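Local coordinates for peptidase S15/CocE/NonD (Thaumarchaeota archaeon SCGC AB-539-E09, PDB 4PF1), which probably acts as a serine aminopeptidase of the S15 family, cleaving residues from the N terminus of peptides with an alpha/beta-hydrolase catalytic domain, at residues 118-123 with 127-132; 135-140 with 168-173; 256-261 with 266-271; 104-109 with 131-136. All blocks are in the same frame, centred on the assembly; numbering follows the deposited sequence.

Interaction 1. Residues 118-123 with 127-132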
# COMPACT_ATOMS: atom_id res chain seq x y z
N MET A 118 23.57 -1.52 33.78
CA MET A 118 22.53 -0.74 33.09
C MET A 118 22.62 0.73 33.51
O MET A 118 22.49 1.02 34.69
CB MET A 118 21.13 -1.31 33.40
CG MET A 118 19.97 -0.50 32.81
SD MET A 118 19.76 -0.71 31.03
CE MET A 118 19.22 -2.43 30.94
N ASN A 119 22.87 1.64 32.53
CA ASN A 119 23.02 3.09 32.77
C ASN A 119 23.95 3.33 33.96
O ASN A 119 23.57 4.01 34.92
CB ASN A 119 21.65 3.76 33.00
CG ASN A 119 20.70 3.65 31.84
OD1 ASN A 119 19.74 2.88 31.88
ND2 ASN A 119 20.92 4.45 30.80
N LYS A 120 25.16 2.72 33.92
CA LYS A 120 26.15 2.77 34.99
C LYS A 120 26.26 4.19 35.57
O LYS A 120 26.57 5.13 34.84
CB LYS A 120 27.52 2.28 34.50
CG LYS A 120 28.47 1.90 35.63
CD LYS A 120 29.85 1.61 35.11
CE LYS A 120 30.74 1.06 36.20
NZ LYS A 120 32.12 0.81 35.70
N PRO A 121 25.92 4.37 36.87
CA PRO A 121 25.99 5.72 37.46
C PRO A 121 27.42 6.13 37.80
O PRO A 121 28.34 5.31 37.68
CB PRO A 121 25.12 5.60 38.72
CG PRO A 121 25.23 4.17 39.11
CD PRO A 121 25.50 3.36 37.87
N LEU A 122 27.61 7.39 38.25
CA LEU A 122 28.91 7.90 38.67
C LEU A 122 29.45 7.13 39.87
O LEU A 122 28.66 6.64 40.67
CB LEU A 122 28.81 9.39 39.04
CG LEU A 122 28.64 10.42 37.92
CD1 LEU A 122 28.64 11.81 38.50
CD2 LEU A 122 29.76 10.32 36.88
N THR A 123 30.79 7.09 40.03
CA THR A 123 31.43 6.44 41.17
C THR A 123 30.88 7.03 42.47
O THR A 123 30.72 8.25 42.57
CB THR A 123 32.97 6.55 41.11
OG1 THR A 123 33.36 7.92 41.06
CG2 THR A 123 33.57 5.80 39.93
N ASN A 127 28.17 2.85 42.69
CA ASN A 127 29.25 2.43 41.80
C ASN A 127 30.60 2.42 42.55
O ASN A 127 31.23 3.46 42.73
CB ASN A 127 29.32 3.33 40.55
CG ASN A 127 30.39 2.96 39.54
OD1 ASN A 127 31.00 1.88 39.59
ND2 ASN A 127 30.62 3.84 38.59
N THR A 128 31.05 1.22 42.95
CA THR A 128 32.31 1.01 43.69
C THR A 128 33.38 0.35 42.80
O THR A 128 34.38 -0.15 43.32
CB THR A 128 32.05 0.17 44.96
OG1 THR A 128 31.39 -1.05 44.59
CG2 THR A 128 31.23 0.92 46.00
N THR A 129 33.19 0.37 41.46
CA THR A 129 34.13 -0.26 40.52
C THR A 129 35.39 0.58 40.32
O THR A 129 36.44 0.03 39.98
CB THR A 129 33.44 -0.55 39.17
OG1 THR A 129 33.17 0.68 38.49
CG2 THR A 129 32.17 -1.39 39.31
N GLY A 130 35.28 1.89 40.53
CA GLY A 130 36.39 2.82 40.35
C GLY A 130 36.29 3.63 39.07
O GLY A 130 36.91 4.69 38.96
N THR A 131 35.51 3.13 38.09
CA THR A 131 35.30 3.80 36.80
C THR A 131 33.82 4.03 36.54
O THR A 131 32.97 3.36 37.13
CB THR A 131 35.92 2.98 35.64
OG1 THR A 131 35.25 1.72 35.54
CG2 THR A 131 37.44 2.79 35.77
N ASP A 132 33.50 4.98 35.65
CA ASP A 132 32.14 5.28 35.21
C ASP A 132 32.18 5.80 33.77
O ASP A 132 33.26 5.84 33.18
CB ASP A 132 31.42 6.25 36.18
CG ASP A 132 32.16 7.53 36.51
OD1 ASP A 132 32.61 8.21 35.57
OD2 ASP A 132 32.21 7.89 37.70
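Lys120 pushes its ammonium group into the loop formed by residues 127-132. CG stands anti to the backbone N (chi1 -162°) and the chain runs straight on, which carries NZ to Thr129 OG1, met tip to tip at 3.0 Å. The same NZ donates to Thr131 O at 3.0 Å and, weakly, to Thr131 OG1. Among the bonds of the Asn127 amide group, ND2 gives to Thr131 O at 2.8 Å, on the opposite face of that carbonyl from Lys120 NZ. ND2 also reaches Pro121 O at 2.9 Å through a bent bond (133° at the hydrogen). Asn127 OD1 accepts from Thr129 OG1 at 2.7 Å, on a lone pair in the carbonyl plane, while Thr129 N comes from above that plane; together these bonds fix the rotation of the amide. Asp132 is shared between loop and helix: OD2 takes Thr123 N on its anti lone pair at 2.8 Å, nearly straight, and OD1 accepts from Ser134 OG at the helix start. In van der Waals contact, the methyl groups Thr123 CG2 (3.3 Å from Asp132 OD2) and Leu122 CD2 lie against the Asp132 carboxylate. Tyr165 OH bonds to Lys120 O, and Thr128 OG1 to Asp14 of the second subunit. An Asx turn at Asn127 and a helix N-cap at Asp132 thus mark this ordered loop, which leads from strand 100-105 to helix 133-147 of the alpha/beta-hydrolase fold.

Interaction 2. Residues 135-140 with 168-173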
# COMPACT_ATOMS: atom_id res chain seq x y z
N THR A 135 34.66 8.83 33.32
CA THR A 135 36.10 8.50 33.36
C THR A 135 36.49 7.78 32.08
O THR A 135 37.56 8.04 31.53
CB THR A 135 36.49 7.70 34.62
OG1 THR A 135 36.08 6.34 34.49
CG2 THR A 135 35.95 8.31 35.89
N ASP A 136 35.61 6.87 31.60
CA ASP A 136 35.81 6.13 30.35
C ASP A 136 35.82 7.10 29.16
O ASP A 136 36.67 6.96 28.27
CB ASP A 136 34.73 5.04 30.17
CG ASP A 136 34.96 3.77 30.99
OD1 ASP A 136 36.04 3.64 31.62
OD2 ASP A 136 34.07 2.89 30.97
N THR A 137 34.94 8.12 29.19
CA THR A 137 34.86 9.17 28.16
C THR A 137 36.16 9.98 28.14
O THR A 137 36.69 10.24 27.06
CB THR A 137 33.65 10.09 28.40
OG1 THR A 137 32.46 9.32 28.29
CG2 THR A 137 33.60 11.26 27.44
N TYR A 138 36.66 10.39 29.34
CA TYR A 138 37.91 11.16 29.46
C TYR A 138 39.08 10.39 28.84
O TYR A 138 39.88 10.99 28.11
CB TYR A 138 38.21 11.50 30.94
CG TYR A 138 39.44 12.37 31.12
CD1 TYR A 138 40.72 11.81 31.17
CD2 TYR A 138 39.34 13.75 31.21
CE1 TYR A 138 41.85 12.60 31.28
CE2 TYR A 138 40.47 14.56 31.34
CZ TYR A 138 41.72 13.98 31.38
OH TYR A 138 42.84 14.77 31.50
N ASP A 139 39.20 9.08 29.14
CA ASP A 139 40.28 8.23 28.63
C ASP A 139 40.13 7.99 27.11
O ASP A 139 41.14 7.87 26.41
CB ASP A 139 40.32 6.89 29.38
CG ASP A 139 40.49 7.03 30.89
OD1 ASP A 139 41.01 8.08 31.34
OD2 ASP A 139 40.09 6.09 31.62
N THR A 140 38.88 7.98 26.61
CA THR A 140 38.57 7.82 25.18
C THR A 140 38.95 9.09 24.41
O THR A 140 39.64 8.99 23.39
CB THR A 140 37.08 7.45 24.98
OG1 THR A 140 36.85 6.17 25.57
CG2 THR A 140 36.67 7.42 23.51
N LEU A 168 25.42 13.09 28.19
CA LEU A 168 25.33 13.87 29.42
C LEU A 168 26.49 13.54 30.36
O LEU A 168 27.01 14.44 31.03
CB LEU A 168 24.00 13.62 30.14
CG LEU A 168 22.72 14.10 29.45
CD1 LEU A 168 21.50 13.55 30.14
CD2 LEU A 168 22.66 15.63 29.39
N MET A 169 26.91 12.26 30.40
CA MET A 169 28.01 11.80 31.25
C MET A 169 29.37 12.36 30.79
O MET A 169 30.30 12.42 31.59
CB MET A 169 28.05 10.27 31.32
CG MET A 169 26.97 9.67 32.22
SD MET A 169 27.24 10.04 33.97
CE MET A 169 25.91 9.19 34.68
N CYS A 170 29.47 12.83 29.52
CA CYS A 170 30.69 13.44 28.97
C CYS A 170 30.97 14.80 29.64
O CYS A 170 32.12 15.24 29.68
CB CYS A 170 30.59 13.60 27.45
SG CYS A 170 30.39 12.04 26.54
N THR A 171 29.91 15.46 30.15
CA THR A 171 29.98 16.80 30.75
C THR A 171 30.42 16.77 32.24
O THR A 171 30.65 17.83 32.81
CB THR A 171 28.63 17.53 30.59
OG1 THR A 171 27.66 16.97 31.48
CG2 THR A 171 28.12 17.51 29.17
N ILE A 172 30.53 15.57 32.85
CA ILE A 172 31.00 15.42 34.24
C ILE A 172 32.52 15.28 34.20
O ILE A 172 33.03 14.38 33.53
CB ILE A 172 30.31 14.23 34.97
CG1 ILE A 172 28.75 14.36 34.94
CG2 ILE A 172 30.85 14.05 36.40
CD1 ILE A 172 28.15 15.67 35.57
N ASN A 173 33.25 16.19 34.92
CA ASN A 173 34.73 16.29 34.90
C ASN A 173 35.20 16.18 33.42
O ASN A 173 35.79 15.16 33.04
CB ASN A 173 35.38 15.23 35.80
CG ASN A 173 34.86 15.22 37.22
OD1 ASN A 173 34.27 14.24 37.68
ND2 ASN A 173 35.08 16.32 37.94
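Thr137 and Cys170 face each other where helix 133-147 passes the end of helix 162-169. The methyl CG2 of Thr137 does most of the touching, lying 3.4 Å from Cys170 SG and 3.8 Å from Cys170 CB. With chi1 (to OG1) at -63°, the hydroxyl of Thr137 lies beside the backbone N and the methyl CG2 anti to it, which presents carbon to the sulfur and turns the hydroxyl back along its own helix, where OG1 bonds to His133 O. Thr137 OG1 still lies 3.8 Å from Cys170 SG. One residue on, Tyr138 meets the other segment more loosely: its CD2 is 4.2 Å from Asn173 O, approached obliquely. The ring also meets that of His175, the two planes inclined at about 50°, and Asp139 OD1 lies at the ring edge in its plane. A type I turn runs from Met169 to Ile172. Thr171 OG1 returns to Leu168 O in the carbonyl plane at 2.7 Å, adding a second grip beside the bond from Thr171 N. Behind the contact, Thr137 rests on Arg66 of strand 60-67 and Cys170 on Leu178 of strand 178-184. The two helices flank strand 154-160 in sequence, one before it and one after; helix 133-147 packs against the turn at the C-terminal end of helix 162-169, in the helical layer on the central sheet of an alpha/beta-hydrolase fold.

Interaction 3. Residues 256-261 with 266-271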
# COMPACT_ATOMS: atom_id res chain seq x y z
N TRP A 256 16.68 -6.50 36.17
CA TRP A 256 15.38 -6.97 36.66
C TRP A 256 15.41 -7.06 38.20
O TRP A 256 14.45 -6.67 38.85
CB TRP A 256 14.98 -8.33 36.05
CG TRP A 256 13.84 -9.01 36.78
CD1 TRP A 256 13.90 -10.20 37.43
CD2 TRP A 256 12.54 -8.47 37.03
NE1 TRP A 256 12.69 -10.47 38.04
CE2 TRP A 256 11.84 -9.41 37.82
CE3 TRP A 256 11.88 -7.27 36.67
CZ2 TRP A 256 10.51 -9.22 38.22
CZ3 TRP A 256 10.57 -7.08 37.07
CH2 TRP A 256 9.90 -8.04 37.84
N LYS A 257 16.54 -7.55 38.76
CA LYS A 257 16.76 -7.64 40.21
C LYS A 257 16.65 -6.25 40.84
O LYS A 257 16.03 -6.10 41.88
CB LYS A 257 18.12 -8.28 40.53
CG LYS A 257 18.24 -9.74 40.07
CD LYS A 257 19.64 -10.30 40.31
CE LYS A 257 19.77 -11.02 41.63
NZ LYS A 257 19.07 -12.33 41.62
N LYS A 258 17.19 -5.22 40.15
CA LYS A 258 17.12 -3.82 40.57
C LYS A 258 15.67 -3.28 40.50
O LYS A 258 15.22 -2.62 41.43
CB LYS A 258 18.05 -2.94 39.72
CG LYS A 258 19.54 -3.20 39.96
CD LYS A 258 20.39 -2.55 38.88
CE LYS A 258 21.86 -2.83 39.06
NZ LYS A 258 22.65 -2.37 37.90
N LEU A 259 14.95 -3.58 39.39
CA LEU A 259 13.56 -3.14 39.19
C LEU A 259 12.62 -3.75 40.24
O LEU A 259 11.79 -3.03 40.81
CB LEU A 259 13.06 -3.51 37.77
CG LEU A 259 13.65 -2.73 36.59
CD1 LEU A 259 13.39 -3.46 35.27
CD2 LEU A 259 13.09 -1.31 36.52
N ALA A 260 12.77 -5.06 40.51
CA ALA A 260 11.95 -5.79 41.49
C ALA A 260 12.25 -5.35 42.93
O ALA A 260 11.33 -5.29 43.75
CB ALA A 260 12.17 -7.29 41.35
N ALA A 261 13.53 -5.06 43.25
CA ALA A 261 13.95 -4.63 44.59
C ALA A 261 13.63 -3.15 44.84
O ALA A 261 13.53 -2.74 46.00
CB ALA A 261 15.44 -4.87 44.79
N ASP A 266 12.94 5.27 45.71
CA ASP A 266 13.84 5.27 46.86
C ASP A 266 15.21 5.86 46.50
O ASP A 266 15.36 6.46 45.43
CB ASP A 266 13.97 3.85 47.46
CG ASP A 266 14.39 2.75 46.49
OD1 ASP A 266 14.99 3.07 45.44
OD2 ASP A 266 14.14 1.56 46.80
N SER A 267 16.22 5.68 47.40
CA SER A 267 17.58 6.19 47.23
C SER A 267 18.22 5.75 45.90
O SER A 267 18.97 6.52 45.31
CB SER A 267 18.47 5.75 48.39
OG SER A 267 18.61 4.34 48.43
N PHE A 268 17.90 4.51 45.43
CA PHE A 268 18.43 3.95 44.18
C PHE A 268 18.07 4.82 42.96
O PHE A 268 18.92 5.03 42.09
CB PHE A 268 17.93 2.51 43.97
CG PHE A 268 18.30 1.88 42.65
CD1 PHE A 268 19.57 1.33 42.45
CD2 PHE A 268 17.38 1.81 41.60
CE1 PHE A 268 19.91 0.76 41.22
CE2 PHE A 268 17.73 1.23 40.38
CZ PHE A 268 18.99 0.70 40.20
N TRP A 269 16.81 5.29 42.89
CA TRP A 269 16.33 6.09 41.77
C TRP A 269 16.62 7.58 41.96
O TRP A 269 16.93 8.27 40.99
CB TRP A 269 14.83 5.86 41.54
CG TRP A 269 14.48 4.47 41.10
CD1 TRP A 269 13.76 3.55 41.80
CD2 TRP A 269 14.83 3.84 39.86
NE1 TRP A 269 13.63 2.39 41.07
CE2 TRP A 269 14.27 2.55 39.87
CE3 TRP A 269 15.54 4.27 38.72
CZ2 TRP A 269 14.42 1.66 38.79
CZ3 TRP A 269 15.69 3.39 37.65
CH2 TRP A 269 15.14 2.10 37.70
N GLN A 270 16.52 8.08 43.21
CA GLN A 270 16.77 9.48 43.54
C GLN A 270 18.23 9.89 43.22
O GLN A 270 18.45 10.97 42.67
CB GLN A 270 16.44 9.77 45.01
CG GLN A 270 14.95 9.73 45.32
CD GLN A 270 14.64 10.13 46.74
OE1 GLN A 270 14.74 11.31 47.11
NE2 GLN A 270 14.24 9.17 47.56
N GLN A 271 19.20 9.00 43.53
CA GLN A 271 20.63 9.23 43.29
C GLN A 271 21.01 9.15 41.79
O GLN A 271 22.08 9.64 41.42
CB GLN A 271 21.48 8.22 44.07
CG GLN A 271 21.62 8.54 45.55
CD GLN A 271 22.39 7.46 46.29
OE1 GLN A 271 23.53 7.12 45.95
NE2 GLN A 271 21.78 6.91 47.32
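The aliphatic chain of Lys258 crosses the end of the Phe268 ring at about a right angle. CB and CD each lie 3.8 Å from Phe268 CZ, so the methylenes pass along the tip of the ring instead of the ammonium doing so. That ammonium travels on, and NZ forms a salt bridge with Asp18 of the second subunit, whose Glu13 also packs on Lys258 and Phe268. The second touch is apolar: Leu259 CD2 comes to Trp269 CZ2 at 4.0 Å, at the edge of the indole and near its plane. The segments lie on two consecutive helices, 254-261 and 267-270, joined by a short loop within the helical insertion between sheet strands 178-184 and 287-292, the place where alpha/beta hydrolases commonly carry their cap. In the next shell the two aromatics position each other. With CG anti to the backbone N (chi1 174°), Phe268 brings its CD2 3.6 Å above the centre of the Trp269 rings. His262, from the loop between the helices, stacks its ring on Phe268, supplies its carbonyl O to Trp269 NE1 and bonds through ND1 to Asp266 OD2. The other Asp266 oxygen, OD1, makes a weak N-cap bond to Phe268 N at 3.2 Å. Farther out, Trp191 meets the indole at about 45° between planes, and a glycerol, probably from the crystallisation liquor, lies about 4 Å from the Trp269 side chain.

Interaction 4. Residues 104-109 with 131-136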
# COMPACT_ATOMS: atom_id res chain seq x y z
N GLN A 104 31.64 4.21 19.92
CA GLN A 104 32.33 3.33 20.84
C GLN A 104 31.34 2.46 21.60
O GLN A 104 30.33 2.97 22.10
CB GLN A 104 33.19 4.14 21.83
CG GLN A 104 33.97 3.29 22.84
CD GLN A 104 34.68 4.13 23.86
OE1 GLN A 104 34.05 4.75 24.73
NE2 GLN A 104 36.00 4.13 23.81
N ASP A 105 31.65 1.16 21.73
CA ASP A 105 30.85 0.26 22.56
C ASP A 105 31.11 0.61 24.02
O ASP A 105 32.27 0.69 24.42
CB ASP A 105 31.21 -1.22 22.30
CG ASP A 105 30.74 -1.80 20.97
OD1 ASP A 105 29.60 -1.49 20.55
OD2 ASP A 105 31.48 -2.64 20.40
N VAL A 106 30.04 0.89 24.79
CA VAL A 106 30.19 1.21 26.21
C VAL A 106 30.73 -0.04 26.94
O VAL A 106 30.60 -1.15 26.42
CB VAL A 106 28.89 1.74 26.88
CG1 VAL A 106 28.44 3.05 26.25
CG2 VAL A 106 27.77 0.70 26.85
N ARG A 107 31.33 0.15 28.12
CA ARG A 107 31.88 -0.93 28.94
C ARG A 107 30.87 -2.08 29.11
O ARG A 107 29.69 -1.84 29.40
CB ARG A 107 32.30 -0.37 30.32
CG ARG A 107 33.10 -1.34 31.18
CD ARG A 107 33.43 -0.73 32.53
NE ARG A 107 34.49 0.29 32.43
CZ ARG A 107 35.75 0.09 32.79
NH1 ARG A 107 36.65 1.06 32.66
NH2 ARG A 107 36.13 -1.08 33.31
N GLY A 108 31.35 -3.30 28.88
CA GLY A 108 30.57 -4.51 29.04
C GLY A 108 29.63 -4.90 27.91
O GLY A 108 28.93 -5.91 28.03
N LYS A 109 29.60 -4.12 26.81
CA LYS A 109 28.71 -4.42 25.69
C LYS A 109 29.45 -4.73 24.40
O LYS A 109 30.43 -4.06 24.06
CB LYS A 109 27.70 -3.28 25.45
CG LYS A 109 26.54 -3.20 26.47
CD LYS A 109 25.78 -4.54 26.69
CE LYS A 109 24.98 -4.99 25.48
NZ LYS A 109 24.61 -6.42 25.57
N THR A 131 35.51 3.13 38.09
CA THR A 131 35.30 3.80 36.80
C THR A 131 33.82 4.03 36.54
O THR A 131 32.97 3.36 37.13
CB THR A 131 35.92 2.98 35.64
OG1 THR A 131 35.25 1.72 35.54
CG2 THR A 131 37.44 2.79 35.77
N ASP A 132 33.50 4.98 35.65
CA ASP A 132 32.14 5.28 35.21
C ASP A 132 32.18 5.80 33.77
O ASP A 132 33.26 5.84 33.18
CB ASP A 132 31.42 6.25 36.18
CG ASP A 132 32.16 7.53 36.51
OD1 ASP A 132 32.61 8.21 35.57
OD2 ASP A 132 32.21 7.89 37.70
N HIS A 133 31.02 6.17 33.20
CA HIS A 133 30.95 6.66 31.82
C HIS A 133 31.78 7.93 31.61
O HIS A 133 32.35 8.09 30.54
CB HIS A 133 29.51 6.90 31.38
CG HIS A 133 28.77 5.64 31.03
ND1 HIS A 133 28.98 5.00 29.82
CD2 HIS A 133 27.84 4.96 31.73
CE1 HIS A 133 28.18 3.95 29.83
NE2 HIS A 133 27.47 3.88 30.96
N SER A 134 31.88 8.81 32.64
CA SER A 134 32.65 10.06 32.54
C SER A 134 34.17 9.80 32.52
O SER A 134 34.88 10.48 31.78
CB SER A 134 32.28 11.03 33.66
OG SER A 134 32.79 10.63 34.92
N THR A 135 34.66 8.83 33.32
CA THR A 135 36.10 8.50 33.36
C THR A 135 36.49 7.78 32.08
O THR A 135 37.56 8.04 31.53
CB THR A 135 36.49 7.70 34.62
OG1 THR A 135 36.08 6.34 34.49
CG2 THR A 135 35.95 8.31 35.89
N ASP A 136 35.61 6.87 31.60
CA ASP A 136 35.81 6.13 30.35
C ASP A 136 35.82 7.10 29.16
O ASP A 136 36.67 6.96 28.27
CB ASP A 136 34.73 5.04 30.17
CG ASP A 136 34.96 3.77 30.99
OD1 ASP A 136 36.04 3.64 31.62
OD2 ASP A 136 34.07 2.89 30.97
O HOH W 1 31.85 2.82 29.39
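Asp136 OD2 is gripped by Arg107 NE at 3.0 Å and by a water that donates to it at 2.7 Å; the same water accepts from Arg107 N. Asp136 OD1 takes Arg107 NH1 at 2.8 Å in an almost straight bond (175°). Each oxygen uses its syn lone pair, and guanidinium and carboxylate planes lie only 15° apart, so this is a side-on, two-pronged salt bridge that holds both flat groups against rotation. The bend in the arginine at chi3 (-74°) turns NE and NH1 together toward the carboxylate. Thr131 OG1 sits 3.2 Å above the guanidinium, over its centre at CZ, without a hydrogen bond to it; NH2 has a second carboxylate partner in Asp43. With both acids nearby, the buried charge of Arg107 is probably well balanced. Val106 adds an apolar touch, its CG1 meeting His133 CE1 at 3.7 Å near the plane of the imidazole, at its edge. A capping box sets the helix start: Thr135 N donates to Asp132 OD1, and Asp132 N to Thr135 OG1, each at 3.1 Å. Past strand 100-105 the chain makes a type II turn from Val106 to Lys109. That strand runs between strands 46-54 and 60-67, whose Leu47 and Arg66 both touch Asp136, while Thr166 of helix 162-169 lies against Val106 and His133.

How the interactions relate
Interactions 1, 2 and 4 form one cluster round the start of helix 133-147. Interactions 1 and 4 share Thr131 and Asp132, their centres about 9 Å apart; interactions 2 and 4, equally close, share Thr135 and Asp136. Interaction 1 also touches interaction 2 directly, with Leu122 CD2 3.9 Å from Met169 SD. A probable hydrogen bond from Gln104 NE2 to Thr140 OG1 (2.8 Å) ties interaction 4 to interaction 2. Interaction 3 stands apart in the helical insertion, its centre about 15 Å from that of interaction 1, but both meet the second subunit. Helix 162-169, used by interaction 2, directly follows Ser161, probably the nucleophile of a triad with His328 and Asp295.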